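PDB 1YR2: prolyl oligopeptidase from Novosphingobium capsulatum, which probably hydrolyses oligopeptides on the carboxyl side of proline, and to some extent alanine, as a serine peptidase of the S9A family. Local coordinates for residues 649-654 with 710-715. Sequence-based numbering, arbitrary orientation.
Sequences AILVTT and QAFLAH
In the alpha/beta-hydrolase domain of this peptidase, F712 on helix 699-717 plugs against A649, I650 and L651 at the start of strand 649-654, part of the central, mostly parallel sheet. Segments 649-654 and 710-715 run almost antiparallel, at 170°, with their axes 9.2 Å apart at closest approach, a separation that one large aromatic side chain can span. F712 holds its CG anti to the backbone N (chi1 -175°), and from there the ring reaches across to the strand with its far end, CE1 and CZ, foremost. CB of L651 lies over one face of the F712 ring, 3.9 Å from its centroid and only 15° off the normal, a CH-pi contact displaced toward the CD1-CE1 side. With its own CG likewise anti to the backbone N, L651 climbs toward the helix and brings CD2 to 3.9 Å from CB of F712, gripping the root of the side chain as well as its ring. The ring's leading edge meets backbone: I650 N lies near the ring plane, 3.6 Å from F712 CZ. A649 CB comes obliquely to F712 CZ, also at 3.6 Å; a methyl is small enough to let the ring come this close to the main chain. The beta-branched I650 turns its side chain to the other side of the sheet, onto L673 of helix 664-675, while the ring of F716, one helical turn on, meets that of F712. Replacing F712 with an alanine would probably open a gap between helix and sheet and strip L651 CB of its aromatic partner. No hydrogen bond joins the two segments, so dispersion and the burial of apolar surface hold them together, and the fit depends on shape, while the backbone of A649, I650 and L651 is hydrogen-bonded to residues in and beside the flanking strands 594-598 and 683-687.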
loop_
_atom_site.group_PDB
_atom_site.type_symbol
_atom_site.label_atom_id
_atom_site.label_comp_id
_atom_site.label_asym_id
_atom_site.label_seq_id
_atom_site.Cartn_x
_atom_site.Cartn_y
_atom_site.Cartn_z
ATOM N N ALA A 649 24.763 -17.101 -2.321
ATOM C CA ALA A 649 25.217 -15.792 -2.845
ATOM C C ALA A 649 24.350 -14.738 -2.167
ATOM O O ALA A 649 23.143 -14.924 -2.046
ATOM C CB ALA A 649 25.056 -15.731 -4.339
ATOM N N ILE A 650 24.944 -13.620 -1.751
ATOM C CA ILE A 650 24.249 -12.608 -1.001
ATOM C C ILE A 650 24.627 -11.247 -1.518
ATOM O O ILE A 650 25.821 -10.970 -1.699
ATOM C CB ILE A 650 24.603 -12.677 0.513
ATOM C CG1 ILE A 650 24.213 -14.018 1.125
ATOM C CG2 ILE A 650 23.931 -11.538 1.279
ATOM C CD1 ILE A 650 24.723 -14.239 2.545
ATOM N N LEU A 651 23.620 -10.426 -1.816
ATOM C CA LEU A 651 23.840 -9.048 -2.244
ATOM C C LEU A 651 23.069 -8.192 -1.258
ATOM O O LEU A 651 21.825 -8.038 -1.344
ATOM C CB LEU A 651 23.350 -8.828 -3.678
ATOM C CG LEU A 651 23.546 -7.456 -4.320
ATOM C CD1 LEU A 651 25.012 -7.125 -4.350
ATOM C CD2 LEU A 651 22.906 -7.444 -5.700
ATOM N N VAL A 652 23.816 -7.653 -0.308
ATOM C CA VAL A 652 23.318 -6.684 0.647
ATOM C C VAL A 652 23.140 -5.316 -0.054
ATOM O O VAL A 652 24.002 -4.884 -0.830
ATOM C CB VAL A 652 24.292 -6.565 1.813
ATOM C CG1 VAL A 652 23.793 -5.580 2.861
ATOM C CG2 VAL A 652 24.646 -7.974 2.361
ATOM N N THR A 653 22.028 -4.634 0.159
ATOM C CA THR A 653 21.866 -3.289 -0.464
ATOM C C THR A 653 21.502 -2.251 0.550
ATOM O O THR A 653 20.713 -2.511 1.482
ATOM C CB THR A 653 20.797 -3.281 -1.580
ATOM O OG1 THR A 653 19.546 -3.635 -0.996
ATOM C CG2 THR A 653 21.048 -4.341 -2.647
ATOM N N THR A 654 22.076 -1.064 0.392
ATOM C CA THR A 654 21.737 0.079 1.252
ATOM C C THR A 654 22.346 1.317 0.613
ATOM O O THR A 654 23.242 1.183 -0.205
ATOM C CB THR A 654 22.303 -0.088 2.705
ATOM O OG1 THR A 654 22.110 1.104 3.470
ATOM C CG2 THR A 654 23.841 -0.240 2.699
ATOM N N GLN A 710 18.111 -8.259 -9.336
ATOM C CA GLN A 710 17.501 -9.374 -10.019
ATOM C C GLN A 710 18.463 -10.139 -10.935
ATOM O O GLN A 710 18.343 -11.341 -11.104
ATOM C CB GLN A 710 16.221 -8.950 -10.722
ATOM C CG GLN A 710 15.099 -8.678 -9.732
ATOM C CD GLN A 710 13.752 -8.419 -10.386
ATOM O OE1 GLN A 710 13.589 -8.616 -11.619
ATOM N NE2 GLN A 710 12.772 -8.031 -9.578
ATOM N N ALA A 711 19.393 -9.452 -11.560
ATOM C CA ALA A 711 20.419 -10.142 -12.351
ATOM C C ALA A 711 21.241 -11.073 -11.448
ATOM O O ALA A 711 21.548 -12.204 -11.842
ATOM C CB ALA A 711 21.335 -9.121 -13.001
ATOM N N PHE A 712 21.611 -10.589 -10.262
ATOM C CA PHE A 712 22.360 -11.403 -9.271
ATOM C C PHE A 712 21.524 -12.619 -8.869
ATOM O O PHE A 712 21.957 -13.770 -8.962
ATOM C CB PHE A 712 22.711 -10.524 -8.080
ATOM C CG PHE A 712 23.580 -11.169 -7.046
ATOM C CD1 PHE A 712 23.015 -11.808 -5.961
ATOM C CD2 PHE A 712 24.939 -11.021 -7.091
ATOM C CE1 PHE A 712 23.850 -12.344 -4.977
ATOM C CE2 PHE A 712 25.785 -11.549 -6.101
ATOM C CZ PHE A 712 25.245 -12.203 -5.066
ATOM N N LEU A 713 20.309 -12.387 -8.427
ATOM C CA LEU A 713 19.426 -13.505 -8.048
ATOM C C LEU A 713 19.163 -14.474 -9.219
ATOM O O LEU A 713 19.114 -15.698 -9.021
ATOM C CB LEU A 713 18.088 -12.991 -7.491
ATOM C CG LEU A 713 18.189 -12.045 -6.288
ATOM C CD1 LEU A 713 16.778 -11.632 -5.793
ATOM C CD2 LEU A 713 18.992 -12.685 -5.140
ATOM N N ALA A 714 18.936 -13.946 -10.418
ATOM C CA ALA A 714 18.753 -14.800 -11.606
ATOM C C ALA A 714 19.960 -15.666 -11.911
ATOM O O ALA A 714 19.828 -16.815 -12.248
ATOM C CB ALA A 714 18.468 -13.947 -12.844
ATOM N N HIS A 715 21.130 -15.069 -11.835
ATOM C CA HIS A 715 22.387 -15.766 -12.145
ATOM C C HIS A 715 22.535 -16.987 -11.230
ATOM O O HIS A 715 22.777 -18.097 -11.695
ATOM C CB HIS A 715 23.548 -14.815 -11.950
ATOM C CG HIS A 715 24.866 -15.394 -12.349
ATOM N ND1 HIS A 715 25.186 -15.657 -13.664
ATOM C CD2 HIS A 715 25.934 -15.779 -11.612
ATOM C CE1 HIS A 715 26.405 -16.171 -13.724
ATOM N NE2 HIS A 715 26.887 -16.248 -12.496
#